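Glucose-inhibited division protein A-related protein, probable oxidoreductase (Thermus thermophilus, PDB 2CUL) binds flavin-adenine dinucleotide in a Rossmann-type fold and is probably an oxidoreductase related to glucose-inhibited division protein A. Local coordinates at residues Lys116-Gly122 and Leu201-Cys207; Trp188-Phe193 and Glu219-Leu223. One frame throughout, in Å; residues are numbered along the deposited sequence.

Interaction 1 of 2, residues Lys116-Gly122 and Leu201-Cys207; sequences KVVLAVG and LYAVGLC. With FAD (flavin-adenine dinucleotide), chain B.
Val117 and Leu119 pair with Tyr202 and Val204 through three backbone hydrogen bonds that make strands 116-119 and 201-203 parallel neighbours. Tyr202 N gives to Val117 O at 2.8 Å, Leu119 N to Tyr202 O, and Val204 N to Leu119 O, the last reaching from the residue just after strand 201-203 to the final residue of strand 116-119. Apolar contacts line the two faces of the pair. On one, Val118 CG1 meets Val204 CG1 at 3.9 Å while its CG2 rests against Tyr202 CB, and helix 213-230 covers this layer through Leu223. Tyr202 has CG anti to its carbonyl carbon (chi1 -61°), which places CE2 and OH against the methylenes of Lys116; the two side chains cross at a slant, with Lys116 CE 3.7 Å from Tyr202 OH. Leu201, on the other face, brings CD1 to 4.1 Å from Leu119 CG. Farther on, Val121 divides its branches: CG2 touches Cys207 CB at 3.7 Å, whereas CG1 lies 3.5 Å from FAD N7A. Polar contacts to the cofactor's diphosphate complete the junction. Leu206 N donates to FAD O2P at 2.9 Å, and one water, with four bonds, joins Gly122 N, Val204 O and Cys207 N to the same oxygen. A side chain at Gly122 would run into FAD O3P, and one at Gly205 into O2P. Parallel strands whose C-terminal ends open onto a dinucleotide diphosphate are the hallmark of the Rossmann-type FAD-binding fold.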
loop_
_atom_site.group_PDB
_atom_site.type_symbol
_atom_site.label_atom_id
_atom_site.label_comp_id
_atom_site.label_asym_id
_atom_site.label_seq_id
_atom_site.Cartn_x
_atom_site.Cartn_y
_atom_site.Cartn_z
ATOM N N LYS A 116 5.229 2.598 14.134
ATOM C CA LYS A 116 4.199 3.309 13.392
ATOM C C LYS A 116 3.733 2.326 12.333
ATOM O O LYS A 116 4.553 1.638 11.722
ATOM C CB LYS A 116 4.765 4.577 12.752
ATOM C CG LYS A 116 5.143 5.632 13.782
ATOM C CD LYS A 116 5.674 6.891 13.139
ATOM C CE LYS A 116 5.964 7.940 14.197
ATOM N NZ LYS A 116 6.853 7.401 15.262
ATOM N N VAL A 117 2.422 2.239 12.135
ATOM C CA VAL A 117 1.857 1.311 11.164
ATOM C C VAL A 117 1.165 2.075 10.045
ATOM O O VAL A 117 0.309 2.924 10.294
ATOM C CB VAL A 117 0.855 0.350 11.843
ATOM C CG1 VAL A 117 0.248 -0.591 10.815
ATOM C CG2 VAL A 117 1.565 -0.449 12.935
ATOM N N VAL A 118 1.552 1.765 8.814
ATOM C CA VAL A 118 1.013 2.424 7.631
ATOM C C VAL A 118 0.203 1.469 6.767
ATOM O O VAL A 118 0.683 0.394 6.402
ATOM C CB VAL A 118 2.154 2.987 6.745
ATOM C CG1 VAL A 118 1.576 3.655 5.498
ATOM C CG2 VAL A 118 3.002 3.974 7.538
ATOM N N LEU A 119 -1.023 1.864 6.439
ATOM C CA LEU A 119 -1.872 1.059 5.574
ATOM C C LEU A 119 -1.787 1.665 4.175
ATOM O O LEU A 119 -2.125 2.833 3.975
ATOM C CB LEU A 119 -3.327 1.072 6.063
ATOM C CG LEU A 119 -3.574 0.489 7.455
ATOM C CD1 LEU A 119 -5.065 0.504 7.768
ATOM C CD2 LEU A 119 -3.039 -0.939 7.514
ATOM N N ALA A 120 -1.303 0.875 3.220
ATOM C CA ALA A 120 -1.165 1.309 1.828
ATOM C C ALA A 120 -1.704 0.161 0.987
ATOM O O ALA A 120 -1.037 -0.326 0.074
ATOM C CB ALA A 120 0.310 1.560 1.497
ATOM N N VAL A 121 -2.937 -0.235 1.291
ATOM C CA VAL A 121 -3.580 -1.375 0.652
ATOM C C VAL A 121 -4.315 -1.170 -0.673
ATOM O O VAL A 121 -5.009 -2.070 -1.141
ATOM C CB VAL A 121 -4.528 -2.071 1.661
ATOM C CG1 VAL A 121 -3.721 -2.588 2.855
ATOM C CG2 VAL A 121 -5.604 -1.100 2.134
ATOM N N GLY A 122 -4.152 0.004 -1.275
ATOM C CA GLY A 122 -4.771 0.283 -2.560
ATOM C C GLY A 122 -6.254 0.002 -2.706
ATOM O O GLY A 122 -7.063 0.411 -1.878
ATOM N N LEU A 201 -1.406 5.077 13.842
ATOM C CA LEU A 201 -1.892 4.564 12.564
ATOM C C LEU A 201 -1.883 5.598 11.445
ATOM O O LEU A 201 -2.360 6.716 11.622
ATOM C CB LEU A 201 -3.315 4.034 12.745
ATOM C CG LEU A 201 -3.963 3.308 11.564
ATOM C CD1 LEU A 201 -3.191 2.033 11.263
ATOM C CD2 LEU A 201 -5.410 2.981 11.900
ATOM N N TYR A 202 -1.350 5.202 10.291
ATOM C CA TYR A 202 -1.266 6.071 9.119
ATOM C C TYR A 202 -1.832 5.348 7.902
ATOM O O TYR A 202 -1.953 4.129 7.901
ATOM C CB TYR A 202 0.195 6.430 8.839
ATOM C CG TYR A 202 0.864 7.169 9.971
ATOM C CD1 TYR A 202 0.946 8.561 9.965
ATOM C CD2 TYR A 202 1.387 6.481 11.063
ATOM C CE1 TYR A 202 1.531 9.249 11.019
ATOM C CE2 TYR A 202 1.974 7.158 12.123
ATOM C CZ TYR A 202 2.042 8.543 12.095
ATOM O OH TYR A 202 2.619 9.221 13.145
ATOM N N ALA A 203 -2.180 6.106 6.868
ATOM C CA ALA A 203 -2.694 5.525 5.634
ATOM C C ALA A 203 -2.215 6.384 4.470
ATOM O O ALA A 203 -2.070 7.602 4.603
ATOM C CB ALA A 203 -4.207 5.465 5.661
ATOM N N VAL A 204 -1.960 5.749 3.332
ATOM C CA VAL A 204 -1.472 6.470 2.161
ATOM C C VAL A 204 -1.904 5.776 0.872
ATOM O O VAL A 204 -2.186 4.580 0.871
ATOM C CB VAL A 204 0.078 6.566 2.205
ATOM C CG1 VAL A 204 0.696 5.183 2.052
ATOM C CG2 VAL A 204 0.585 7.495 1.125
ATOM N N GLY A 205 -1.974 6.538 -0.214
ATOM C CA GLY A 205 -2.340 5.956 -1.491
ATOM C C GLY A 205 -3.823 5.879 -1.775
ATOM O O GLY A 205 -4.630 6.579 -1.164
ATOM N N LEU A 206 -4.173 4.997 -2.704
ATOM C CA LEU A 206 -5.552 4.826 -3.131
ATOM C C LEU A 206 -6.531 4.457 -2.020
ATOM O O LEU A 206 -7.718 4.776 -2.122
ATOM C CB LEU A 206 -5.626 3.779 -4.246
ATOM C CG LEU A 206 -6.770 4.014 -5.235
ATOM C CD1 LEU A 206 -6.419 5.204 -6.119
ATOM C CD2 LEU A 206 -7.007 2.768 -6.080
ATOM N N CYS A 207 -6.063 3.795 -0.965
ATOM C CA CYS A 207 -6.995 3.429 0.098
ATOM C C CYS A 207 -7.500 4.649 0.873
ATOM O O CYS A 207 -8.401 4.523 1.698
ATOM C CB CYS A 207 -6.389 2.369 1.044
ATOM S SG CYS A 207 -5.146 2.902 2.246
HETATM P PA FAD B . -1.430 -0.853 -5.023
HETATM O O1A FAD B . -2.587 -1.600 -5.542
HETATM O O2A FAD B . -0.347 -0.437 -5.951
HETATM O O5B FAD B . -0.743 -1.691 -3.852
HETATM C C5B FAD B . -1.538 -2.232 -2.795
HETATM C C4B FAD B . -0.731 -3.387 -2.216
HETATM O O4B FAD B . -1.325 -3.725 -0.962
HETATM C C3B FAD B . -0.752 -4.672 -3.069
HETATM O O3B FAD B . 0.544 -5.189 -3.281
HETATM C C2B FAD B . -1.642 -5.587 -2.281
HETATM O O2B FAD B . -1.473 -6.966 -2.516
HETATM C C1B FAD B . -1.342 -5.141 -0.853
HETATM N N9A FAD B . -2.357 -5.497 0.135
HETATM C C8A FAD B . -3.684 -5.134 0.131
HETATM N N7A FAD B . -4.342 -5.620 1.177
HETATM C C5A FAD B . -3.391 -6.327 1.886
HETATM C C6A FAD B . -3.467 -7.070 3.088
HETATM N N6A FAD B . -4.574 -7.215 3.795
HETATM N N1A FAD B . -2.303 -7.672 3.540
HETATM C C2A FAD B . -1.134 -7.537 2.825
HETATM N N3A FAD B . -1.002 -6.839 1.666
HETATM C C4A FAD B . -2.155 -6.256 1.241
HETATM N N1 FAD B . -3.280 4.612 -12.231
HETATM C C2 FAD B . -2.474 4.856 -13.319
HETATM O O2 FAD B . -1.623 5.711 -13.287
HETATM N N3 FAD B . -2.660 4.083 -14.476
HETATM C C4 FAD B . -3.606 3.089 -14.603
HETATM O O4 FAD B . -3.716 2.439 -15.665
HETATM C C4X FAD B . -4.435 2.843 -13.489
HETATM N N5 FAD B . -5.417 1.864 -13.545
HETATM C C5X FAD B . -6.233 1.618 -12.456
HETATM C C6 FAD B . -7.212 0.629 -12.538
HETATM C C7 FAD B . -8.067 0.329 -11.461
HETATM C C7M FAD B . -9.101 -0.758 -11.617
HETATM C C8 FAD B . -7.912 1.079 -10.240
HETATM C C8M FAD B . -8.779 0.817 -9.038
HETATM C C9 FAD B . -6.927 2.092 -10.142
HETATM C C9A FAD B . -6.069 2.386 -11.236
HETATM N N10 FAD B . -5.053 3.404 -11.181
HETATM C C10 FAD B . -4.240 3.633 -12.306
HETATM C "C1'" FAD B . -4.837 4.258 -9.945
HETATM C "C2'" FAD B . -3.603 3.992 -9.054
HETATM O "O2'" FAD B . -2.459 4.512 -9.677
HETATM C "C3'" FAD B . -3.385 2.492 -8.767
HETATM O "O3'" FAD B . -4.522 1.919 -8.123
HETATM C "C4'" FAD B . -2.180 2.225 -7.842
HETATM O "O4'" FAD B . -1.834 0.842 -7.844
HETATM C "C5'" FAD B . -2.529 2.699 -6.418
HETATM O "O5'" FAD B . -1.397 2.501 -5.555
HETATM P P FAD B . -1.530 1.907 -4.091
HETATM O O1P FAD B . -0.157 1.927 -3.561
HETATM O O2P FAD B . -2.564 2.657 -3.300
HETATM O O3P FAD B . -2.053 0.434 -4.278
HETATM O O HOH W 1 -3.199 2.691 -0.743
#

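Interaction 2 of 2, residues Trp188-Phe193 and Glu219-Leu223; sequences WEEKTF and EGKRL
With CG anti to the backbone N (chi1 -171°) and a bend at chi3 (73°), Arg222 turns one face of its guanidinium to Phe193 CZ and its NH1/NH2 end to Glu190 O. Phe193, its CG anti to the carbonyl carbon, directs its ring at the helix. NH1 and NH2 of Arg222 both grip Glu190 O, at 2.8 and 2.9 Å; the oxygen lies in the guanidinium plane, but the two donors reach it from one face of the carbonyl plane. Side-on, Arg222 NE meets Glu219 OE2 at 2.9 Å in a nearly straight salt bridge, and NH2 donates to the syn lone pair of Glu219 OE1. A water bonded to NH1 reaches Lys191 O. The Phe193 ring lies 28° from the guanidinium plane and is covered on one face by Leu223, whose CB sits 3.6 Å from the ring centroid, almost on its normal. Trp188 presents its edge to Glu219, CH2 being 3.8 Å from OE1. Were Arg222 replaced by an alanine, Glu190 O would probably lose both donors and Glu219 OE2 its salt-bridge partner, leaving the carboxylate freer to turn. Arg209 also forms salt bridges with Glu190 and Glu219, so two arginines and two glutamates share the site; this network probably offsets the closeness of the two arginines and favours ionised carboxylates.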
loop_
_atom_site.group_PDB
_atom_site.type_symbol
_atom_site.label_atom_id
_atom_site.label_comp_id
_atom_site.label_asym_id
_atom_site.label_seq_id
_atom_site.Cartn_x
_atom_site.Cartn_y
_atom_site.Cartn_z
ATOM N N TRP A 188 -9.122 10.535 7.849
ATOM C CA TRP A 188 -7.742 10.851 7.516
ATOM C C TRP A 188 -7.305 12.311 7.635
ATOM O O TRP A 188 -8.015 13.216 7.209
ATOM C CB TRP A 188 -7.520 10.351 6.089
ATOM C CG TRP A 188 -6.122 10.315 5.593
ATOM C CD1 TRP A 188 -5.108 9.516 6.036
ATOM C CD2 TRP A 188 -5.609 11.031 4.467
ATOM N NE1 TRP A 188 -3.996 9.682 5.246
ATOM C CE2 TRP A 188 -4.276 10.607 4.275
ATOM C CE3 TRP A 188 -6.148 11.986 3.596
ATOM C CZ2 TRP A 188 -3.471 11.107 3.245
ATOM C CZ3 TRP A 188 -5.348 12.484 2.568
ATOM C CH2 TRP A 188 -4.024 12.041 2.405
ATOM N N GLU A 189 -6.132 12.524 8.228
ATOM C CA GLU A 189 -5.561 13.862 8.366
ATOM C C GLU A 189 -4.514 13.989 7.257
ATOM O O GLU A 189 -3.410 13.461 7.370
ATOM C CB GLU A 189 -4.913 14.022 9.744
ATOM C CG GLU A 189 -4.295 15.389 10.001
ATOM C CD GLU A 189 -3.954 15.612 11.468
ATOM O OE1 GLU A 189 -3.241 14.771 12.059
ATOM O OE2 GLU A 189 -4.401 16.635 12.030
ATOM N N GLU A 190 -4.878 14.687 6.187
ATOM C CA GLU A 190 -4.009 14.857 5.024
ATOM C C GLU A 190 -2.574 15.311 5.294
ATOM O O GLU A 190 -1.638 14.819 4.666
ATOM C CB GLU A 190 -4.666 15.823 4.034
ATOM C CG GLU A 190 -3.984 15.885 2.679
ATOM C CD GLU A 190 -4.662 16.861 1.736
ATOM O OE1 GLU A 190 -5.885 16.730 1.522
ATOM O OE2 GLU A 190 -3.972 17.755 1.205
ATOM N N LYS A 191 -2.395 16.238 6.225
ATOM C CA LYS A 191 -1.061 16.755 6.528
ATOM C C LYS A 191 -0.124 15.759 7.208
ATOM O O LYS A 191 1.091 15.814 7.014
ATOM C CB LYS A 191 -1.168 18.001 7.411
ATOM C CG LYS A 191 -1.962 19.146 6.804
ATOM C CD LYS A 191 -2.078 20.307 7.784
ATOM C CE LYS A 191 -2.797 19.888 9.061
ATOM N NZ LYS A 191 -2.877 20.994 10.055
ATOM N N THR A 192 -0.689 14.851 7.997
ATOM C CA THR A 192 0.098 13.873 8.744
ATOM C C THR A 192 -0.105 12.423 8.320
ATOM O O THR A 192 0.620 11.539 8.776
ATOM C CB THR A 192 -0.239 13.949 10.234
ATOM O OG1 THR A 192 -1.627 13.634 10.417
ATOM C CG2 THR A 192 0.028 15.349 10.771
ATOM N N PHE A 193 -1.105 12.184 7.479
ATOM C CA PHE A 193 -1.431 10.838 7.004
ATOM C C PHE A 193 -2.055 9.992 8.107
ATOM O O PHE A 193 -2.274 8.799 7.934
ATOM C CB PHE A 193 -0.177 10.137 6.477
ATOM C CG PHE A 193 0.373 10.742 5.219
ATOM C CD1 PHE A 193 -0.076 10.319 3.974
ATOM C CD2 PHE A 193 1.327 11.754 5.282
ATOM C CE1 PHE A 193 0.417 10.894 2.803
ATOM C CE2 PHE A 193 1.826 12.335 4.118
ATOM C CZ PHE A 193 1.371 11.904 2.878
ATOM N N GLU A 219 2.666 10.830 -2.940
ATOM C CA GLU A 219 2.082 10.686 -1.614
ATOM C C GLU A 219 2.957 9.834 -0.706
ATOM O O GLU A 219 3.109 10.140 0.475
ATOM C CB GLU A 219 0.673 10.103 -1.718
ATOM C CG GLU A 219 -0.346 11.141 -2.159
ATOM C CD GLU A 219 -0.526 12.229 -1.114
ATOM O OE1 GLU A 219 -1.269 11.996 -0.140
ATOM O OE2 GLU A 219 0.088 13.309 -1.255
ATOM N N GLY A 220 3.538 8.771 -1.258
ATOM C CA GLY A 220 4.407 7.916 -0.469
ATOM C C GLY A 220 5.638 8.669 -0.001
ATOM O O GLY A 220 6.083 8.507 1.137
ATOM N N LYS A 221 6.200 9.492 -0.883
ATOM C CA LYS A 221 7.375 10.280 -0.534
ATOM C C LYS A 221 7.010 11.323 0.522
ATOM O O LYS A 221 7.776 11.571 1.453
ATOM C CB LYS A 221 7.941 10.977 -1.774
ATOM C CG LYS A 221 9.194 11.797 -1.486
ATOM C CD LYS A 221 9.825 12.328 -2.757
ATOM C CE LYS A 221 11.140 13.028 -2.453
ATOM N NZ LYS A 221 11.773 13.573 -3.685
ATOM N N ARG A 222 5.835 11.931 0.372
ATOM C CA ARG A 222 5.374 12.946 1.318
ATOM C C ARG A 222 5.207 12.332 2.705
ATOM O O ARG A 222 5.530 12.956 3.717
ATOM C CB ARG A 222 4.047 13.551 0.845
ATOM C CG ARG A 222 3.590 14.775 1.636
ATOM C CD ARG A 222 2.448 15.500 0.926
ATOM N NE ARG A 222 1.170 14.791 0.988
ATOM C CZ ARG A 222 0.363 14.776 2.046
ATOM N NH1 ARG A 222 0.692 15.433 3.153
ATOM N NH2 ARG A 222 -0.787 14.116 1.993
ATOM N N LEU A 223 4.690 11.111 2.750
ATOM C CA LEU A 223 4.515 10.425 4.023
ATOM C C LEU A 223 5.885 10.133 4.620
ATOM O O LEU A 223 6.103 10.328 5.813
ATOM C CB LEU A 223 3.742 9.115 3.835
ATOM C CG LEU A 223 3.783 8.138 5.017
ATOM C CD1 LEU A 223 3.224 8.800 6.273
ATOM C CD2 LEU A 223 2.988 6.886 4.665
HETATM O O HOH W 2 2.908 16.568 4.462
#

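How the interactions relate
From the N terminus, the chain passes through strands 6-9 and 29-33 before reaching 116-122, and strand 6-9 lies beside strand 116-119 in the central sheet. Interaction 1 closes the loop from 116-122 to 201-207, adding strand 201-203 at the sheet's edge; the four-stranded antiparallel sheet lies within that excursion. Residues 188-193 also fall inside it, but their partner 219-223 comes after 207, so the two closures cross. Interaction 2 closes the shorter loop from 188-193 to 219-223, which contains 201-207, and ties the hairpin of strands 188-189 and 194-195 to helix 213-230. The contacts touch directly: Ala203 N probably bonds Phe193 O, and Trp188 NE1 Ala203 O, joining hairpin to edge strand.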